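Local coordinates for universal stress protein (PDB 3LOQ), which binds adenosine monophosphate and belongs to the universal stress protein A family, its cellular role being otherwise unsettled, at residues A[199-213]-A[229-243]. Residues are numbered along the deposited sequence; the frame is centred on the assembly and turned at random.
Sequences GELHIIHVSEDGDKT and EVHVHIESGTPHKAI
Val206 packs against Ala242 and Pro239 on the tight side of this contact, where strand 200-206 meets both strand 230-235 and the start of helix 239-249. Its two methyls part company: CG1 comes 3.3 Å from Gly237 O, whereas CG2, anti to the carbonyl carbon, settles 3.9 Å from Ala242 CB. Ile204 is extended at both torsions (chi1 179°, chi2 173°), which carries CD1 across the Glu235 chain to within 3.6 Å of Glu235 CG. On the buried opposite face, against which helix 213-225 lies, Ile203 CB sits 3.9 Å from Val232 CG2. Seven backbone hydrogen bonds, from Leu201 N to Glu229 O through Ser207 N to Glu235 O, join the strands in parallel.

Back on the Ile204 face, a polar cluster closes round buried His202: the His231 ring, inclined to it by 29°, scarcely overlaps it, and His233 meets it edge against edge. Solvent reaches His231, His233 and Glu229. His231 NE2 donates to Glu229 OE2 (3.3 Å). With an alanine at His231, the Glu229 carboxylate would probably lose this donor and turn more freely beside Glu200. At the other end, just past Val206, exposed, poorly ordered Glu208 accepts from Gly237 N. With helix 213-225 between the strands, this is the classic beta-alpha-beta crossover of the alpha/beta universal stress protein fold.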
loop_
_atom_site.group_PDB
_atom_site.type_symbol
_atom_site.label_atom_id
_atom_site.label_comp_id
_atom_site.label_asym_id
_atom_site.label_seq_id
_atom_site.Cartn_x
_atom_site.Cartn_y
_atom_site.Cartn_z
ATOM N N GLY A 199 -17.732 -6.709 4.741
ATOM C CA GLY A 199 -16.837 -7.797 5.088
ATOM C C GLY A 199 -16.696 -8.091 6.575
ATOM O O GLY A 199 -17.634 -7.904 7.361
ATOM N N GLU A 200 -15.507 -8.569 6.945
ATOM C CA GLU A 200 -15.150 -8.887 8.319
ATOM C C GLU A 200 -13.877 -8.140 8.666
ATOM O O GLU A 200 -12.936 -8.111 7.876
ATOM C CB GLU A 200 -14.839 -10.372 8.476
ATOM C CG GLU A 200 -16.013 -11.306 8.444
ATOM C CD GLU A 200 -15.570 -12.762 8.456
ATOM O OE1 GLU A 200 -16.394 -13.647 8.123
ATOM O OE2 GLU A 200 -14.391 -13.015 8.794
ATOM N N LEU A 201 -13.835 -7.580 9.866
ATOM C CA LEU A 201 -12.649 -6.900 10.354
ATOM C C LEU A 201 -11.935 -7.799 11.331
ATOM O O LEU A 201 -12.548 -8.374 12.226
ATOM C CB LEU A 201 -13.034 -5.594 11.042
ATOM C CG LEU A 201 -11.942 -4.797 11.724
ATOM C CD1 LEU A 201 -10.879 -4.378 10.727
ATOM C CD2 LEU A 201 -12.606 -3.587 12.358
ATOM N N HIS A 202 -10.630 -7.936 11.137
ATOM C CA HIS A 202 -9.809 -8.736 12.022
ATOM C C HIS A 202 -8.689 -7.858 12.522
ATOM O O HIS A 202 -8.105 -7.114 11.755
ATOM C CB HIS A 202 -9.246 -9.951 11.279
ATOM C CG HIS A 202 -10.201 -11.101 11.194
ATOM N ND1 HIS A 202 -11.079 -11.267 10.141
ATOM C CD2 HIS A 202 -10.427 -12.136 12.041
ATOM C CE1 HIS A 202 -11.790 -12.363 10.332
ATOM N NE2 HIS A 202 -11.418 -12.908 11.479
ATOM N N ILE A 203 -8.406 -7.939 13.813
ATOM C CA ILE A 203 -7.388 -7.113 14.436
ATOM C C ILE A 203 -6.418 -8.019 15.171
ATOM O O ILE A 203 -6.836 -8.815 16.008
ATOM C CB ILE A 203 -8.019 -6.138 15.439
ATOM C CG1 ILE A 203 -9.085 -5.290 14.744
ATOM C CG2 ILE A 203 -6.954 -5.246 16.075
ATOM C CD1 ILE A 203 -9.782 -4.337 15.647
ATOM N N ILE A 204 -5.133 -7.940 14.834
ATOM C CA ILE A 204 -4.118 -8.663 15.593
ATOM C C ILE A 204 -3.174 -7.713 16.330
ATOM O O ILE A 204 -2.687 -6.737 15.764
ATOM C CB ILE A 204 -3.301 -9.631 14.708
ATOM C CG1 ILE A 204 -2.234 -10.350 15.543
ATOM C CG2 ILE A 204 -2.663 -8.889 13.522
ATOM C CD1 ILE A 204 -1.482 -11.447 14.781
ATOM N N HIS A 205 -2.919 -7.990 17.602
ATOM C CA HIS A 205 -1.873 -7.257 18.309
ATOM C C HIS A 205 -0.842 -8.245 18.825
ATOM O O HIS A 205 -1.185 -9.227 19.482
ATOM C CB HIS A 205 -2.447 -6.441 19.463
ATOM C CG HIS A 205 -1.409 -5.867 20.379
ATOM N ND1 HIS A 205 -0.436 -4.992 19.944
ATOM C CD2 HIS A 205 -1.211 -6.019 21.707
ATOM C CE1 HIS A 205 0.325 -4.636 20.968
ATOM N NE2 HIS A 205 -0.128 -5.246 22.050
ATOM N N VAL A 206 0.422 -7.996 18.516
ATOM C CA VAL A 206 1.482 -8.886 18.954
ATOM C C VAL A 206 2.154 -8.292 20.172
ATOM O O VAL A 206 2.511 -7.117 20.161
ATOM C CB VAL A 206 2.575 -9.013 17.878
ATOM C CG1 VAL A 206 3.606 -10.036 18.299
ATOM C CG2 VAL A 206 1.976 -9.356 16.521
ATOM N N SER A 207 2.332 -9.090 21.217
ATOM C CA SER A 207 3.286 -8.743 22.271
ATOM C C SER A 207 3.369 -9.822 23.325
ATOM O O SER A 207 2.346 -10.383 23.729
ATOM C CB SER A 207 2.956 -7.406 22.937
ATOM O OG SER A 207 4.116 -6.852 23.545
ATOM N N GLU A 208 4.600 -10.105 23.755
ATOM C CA GLU A 208 4.874 -11.001 24.878
ATOM C C GLU A 208 4.132 -10.505 26.109
ATOM O O GLU A 208 3.334 -11.231 26.705
ATOM C CB GLU A 208 6.379 -11.062 25.161
ATOM C CG GLU A 208 7.155 -12.020 24.264
ATOM C CD GLU A 208 7.035 -11.687 22.785
ATOM O OE1 GLU A 208 6.911 -12.629 21.977
ATOM O OE2 GLU A 208 7.063 -10.491 22.427
ATOM N N ASP A 209 4.411 -9.262 26.491
ATOM C CA ASP A 209 3.576 -8.559 27.462
ATOM C C ASP A 209 3.731 -7.032 27.411
ATOM O O ASP A 209 4.084 -6.461 26.373
ATOM C CB ASP A 209 3.743 -9.114 28.885
ATOM C CG ASP A 209 2.443 -9.696 29.439
ATOM O OD1 ASP A 209 2.327 -9.838 30.677
ATOM O OD2 ASP A 209 1.534 -10.001 28.634
ATOM N N GLY A 210 3.479 -6.380 28.539
ATOM C CA GLY A 210 3.023 -5.007 28.501
ATOM C C GLY A 210 1.586 -5.223 28.081
ATOM O O GLY A 210 1.177 -4.869 26.971
ATOM N N ASP A 211 0.831 -5.855 28.977
ATOM C CA ASP A 211 -0.459 -6.453 28.645
ATOM C C ASP A 211 -1.558 -5.439 28.338
ATOM O O ASP A 211 -1.935 -4.624 29.182
ATOM C CB ASP A 211 -0.906 -7.402 29.762
ATOM C CG ASP A 211 -2.099 -8.251 29.366
ATOM O OD1 ASP A 211 -3.202 -7.691 29.189
ATOM O OD2 ASP A 211 -1.934 -9.483 29.241
ATOM N N LYS A 212 -2.073 -5.508 27.115
ATOM C CA LYS A 212 -3.140 -4.622 26.677
ATOM C C LYS A 212 -4.329 -5.458 26.197
ATOM O O LYS A 212 -5.240 -4.956 25.543
ATOM C CB LYS A 212 -2.620 -3.661 25.596
ATOM C CG LYS A 212 -1.589 -2.661 26.138
ATOM C CD LYS A 212 -0.902 -1.853 25.039
ATOM C CE LYS A 212 0.177 -0.914 25.606
ATOM N NZ LYS A 212 0.834 -0.047 24.557
ATOM N N THR A 213 -4.311 -6.743 26.541
ATOM C CA THR A 213 -5.390 -7.652 26.169
ATOM C C THR A 213 -6.759 -7.094 26.542
ATOM O O THR A 213 -7.668 -7.044 25.711
ATOM C CB THR A 213 -5.218 -9.033 26.846
ATOM O OG1 THR A 213 -4.133 -9.735 26.230
ATOM C CG2 THR A 213 -6.495 -9.871 26.726
ATOM N N GLU A 229 -18.643 -6.523 11.938
ATOM C CA GLU A 229 -18.203 -7.834 12.391
ATOM C C GLU A 229 -16.684 -7.836 12.601
ATOM O O GLU A 229 -15.902 -7.705 11.651
ATOM C CB GLU A 229 -18.634 -8.946 11.434
ATOM C CG GLU A 229 -18.224 -10.322 11.920
ATOM C CD GLU A 229 -18.421 -11.408 10.865
ATOM O OE1 GLU A 229 -18.971 -11.111 9.773
ATOM O OE2 GLU A 229 -18.021 -12.564 11.135
ATOM N N VAL A 230 -16.277 -7.972 13.858
ATOM C CA VAL A 230 -14.885 -7.789 14.218
ATOM C C VAL A 230 -14.392 -8.956 15.065
ATOM O O VAL A 230 -15.119 -9.483 15.892
ATOM C CB VAL A 230 -14.714 -6.478 14.988
ATOM C CG1 VAL A 230 -15.578 -6.496 16.237
ATOM C CG2 VAL A 230 -13.263 -6.256 15.352
ATOM N N HIS A 231 -13.156 -9.377 14.840
ATOM C CA HIS A 231 -12.553 -10.412 15.670
ATOM C C HIS A 231 -11.161 -9.968 16.060
ATOM O O HIS A 231 -10.351 -9.590 15.208
ATOM C CB HIS A 231 -12.469 -11.737 14.925
ATOM C CG HIS A 231 -13.791 -12.233 14.441
ATOM N ND1 HIS A 231 -14.690 -12.882 15.266
ATOM C CD2 HIS A 231 -14.374 -12.166 13.220
ATOM C CE1 HIS A 231 -15.766 -13.198 14.571
ATOM N NE2 HIS A 231 -15.602 -12.777 13.328
ATOM N N VAL A 232 -10.883 -10.029 17.352
ATOM C CA VAL A 232 -9.616 -9.568 17.869
ATOM C C VAL A 232 -8.699 -10.743 18.202
ATOM O O VAL A 232 -9.137 -11.736 18.774
ATOM C CB VAL A 232 -9.848 -8.648 19.074
ATOM C CG1 VAL A 232 -8.666 -8.678 20.005
ATOM C CG2 VAL A 232 -10.141 -7.231 18.574
ATOM N N HIS A 233 -7.430 -10.636 17.815
ATOM C CA HIS A 233 -6.478 -11.725 17.990
ATOM C C HIS A 233 -5.255 -11.252 18.749
ATOM O O HIS A 233 -4.568 -10.334 18.315
ATOM C CB HIS A 233 -6.057 -12.271 16.633
ATOM C CG HIS A 233 -7.205 -12.726 15.788
ATOM N ND1 HIS A 233 -7.840 -13.933 15.982
ATOM C CD2 HIS A 233 -7.837 -12.131 14.750
ATOM C CE1 HIS A 233 -8.809 -14.066 15.095
ATOM N NE2 HIS A 233 -8.831 -12.985 14.337
ATOM N N ILE A 234 -5.003 -11.865 19.898
ATOM C CA ILE A 234 -3.805 -11.567 20.673
ATOM C C ILE A 234 -2.778 -12.645 20.381
ATOM O O ILE A 234 -3.098 -13.835 20.335
ATOM C CB ILE A 234 -4.085 -11.538 22.178
ATOM C CG1 ILE A 234 -5.306 -10.657 22.478
ATOM C CG2 ILE A 234 -2.853 -11.048 22.932
ATOM C CD1 ILE A 234 -5.093 -9.201 22.160
ATOM N N GLU A 235 -1.539 -12.234 20.150
ATOM C CA GLU A 235 -0.534 -13.186 19.715
ATOM C C GLU A 235 0.828 -12.815 20.243
ATOM O O GLU A 235 1.108 -11.650 20.554
ATOM C CB GLU A 235 -0.488 -13.273 18.190
ATOM C CG GLU A 235 -1.786 -13.700 17.546
ATOM C CD GLU A 235 -2.166 -15.132 17.886
ATOM O OE1 GLU A 235 -1.317 -15.854 18.460
ATOM O OE2 GLU A 235 -3.310 -15.535 17.569
ATOM N N SER A 236 1.673 -13.828 20.321
ATOM C CA SER A 236 3.001 -13.693 20.866
ATOM C C SER A 236 3.997 -13.901 19.731
ATOM O O SER A 236 3.648 -14.428 18.672
ATOM C CB SER A 236 3.193 -14.749 21.961
ATOM O OG SER A 236 4.400 -14.556 22.675
ATOM N N GLY A 237 5.237 -13.480 19.938
ATOM C CA GLY A 237 6.303 -13.856 19.028
ATOM C C GLY A 237 6.791 -12.721 18.167
ATOM O O GLY A 237 6.496 -11.560 18.425
ATOM N N THR A 238 7.562 -13.065 17.146
ATOM C CA THR A 238 8.026 -12.085 16.178
ATOM C C THR A 238 6.826 -11.517 15.437
ATOM O O THR A 238 6.020 -12.262 14.879
ATOM C CB THR A 238 9.010 -12.709 15.174
ATOM O OG1 THR A 238 10.088 -13.320 15.890
ATOM C CG2 THR A 238 9.572 -11.655 14.252
ATOM N N PRO A 239 6.695 -10.189 15.452
ATOM C CA PRO A 239 5.542 -9.537 14.835
ATOM C C PRO A 239 5.254 -9.967 13.400
ATOM O O PRO A 239 4.122 -10.360 13.109
ATOM C CB PRO A 239 5.906 -8.059 14.915
ATOM C CG PRO A 239 6.681 -7.971 16.224
ATOM C CD PRO A 239 7.513 -9.241 16.235
ATOM N N HIS A 240 6.234 -9.912 12.512
ATOM C CA HIS A 240 5.927 -10.239 11.129
ATOM C C HIS A 240 5.481 -11.685 10.984
ATOM O O HIS A 240 4.718 -12.013 10.083
ATOM C CB HIS A 240 7.089 -9.905 10.186
ATOM C CG HIS A 240 8.245 -10.850 10.273
ATOM N ND1 HIS A 240 9.389 -10.561 10.985
ATOM C CD2 HIS A 240 8.447 -12.066 9.709
ATOM C CE1 HIS A 240 10.239 -11.568 10.872
ATOM N NE2 HIS A 240 9.693 -12.492 10.102
ATOM N N LYS A 241 5.950 -12.545 11.882
ATOM C CA LYS A 241 5.604 -13.958 11.831
ATOM C C LYS A 241 4.176 -14.172 12.280
ATOM O O LYS A 241 3.410 -14.894 11.627
ATOM C CB LYS A 241 6.548 -14.784 12.707
ATOM C CG LYS A 241 7.880 -15.102 12.038
ATOM C CD LYS A 241 8.800 -15.858 12.986
ATOM C CE LYS A 241 10.125 -16.194 12.327
ATOM N NZ LYS A 241 11.037 -16.886 13.275
ATOM N N ALA A 242 3.820 -13.550 13.402
ATOM C CA ALA A 242 2.470 -13.690 13.937
ATOM C C ALA A 242 1.428 -13.099 12.987
ATOM O O ALA A 242 0.354 -13.662 12.797
ATOM C CB ALA A 242 2.372 -13.058 15.318
ATOM N N ILE A 243 1.762 -11.969 12.380
ATOM C CA ILE A 243 0.861 -11.319 11.445
ATOM C C ILE A 243 0.576 -12.160 10.206
ATOM O O ILE A 243 -0.577 -12.321 9.827
ATOM C CB ILE A 243 1.398 -9.947 11.032
ATOM C CG1 ILE A 243 1.312 -8.998 12.232
ATOM C CG2 ILE A 243 0.638 -9.412 9.789
ATOM C CD1 ILE A 243 2.169 -7.729 12.075
HETATM O O HOH W 1 -19.105 -5.787 8.987
#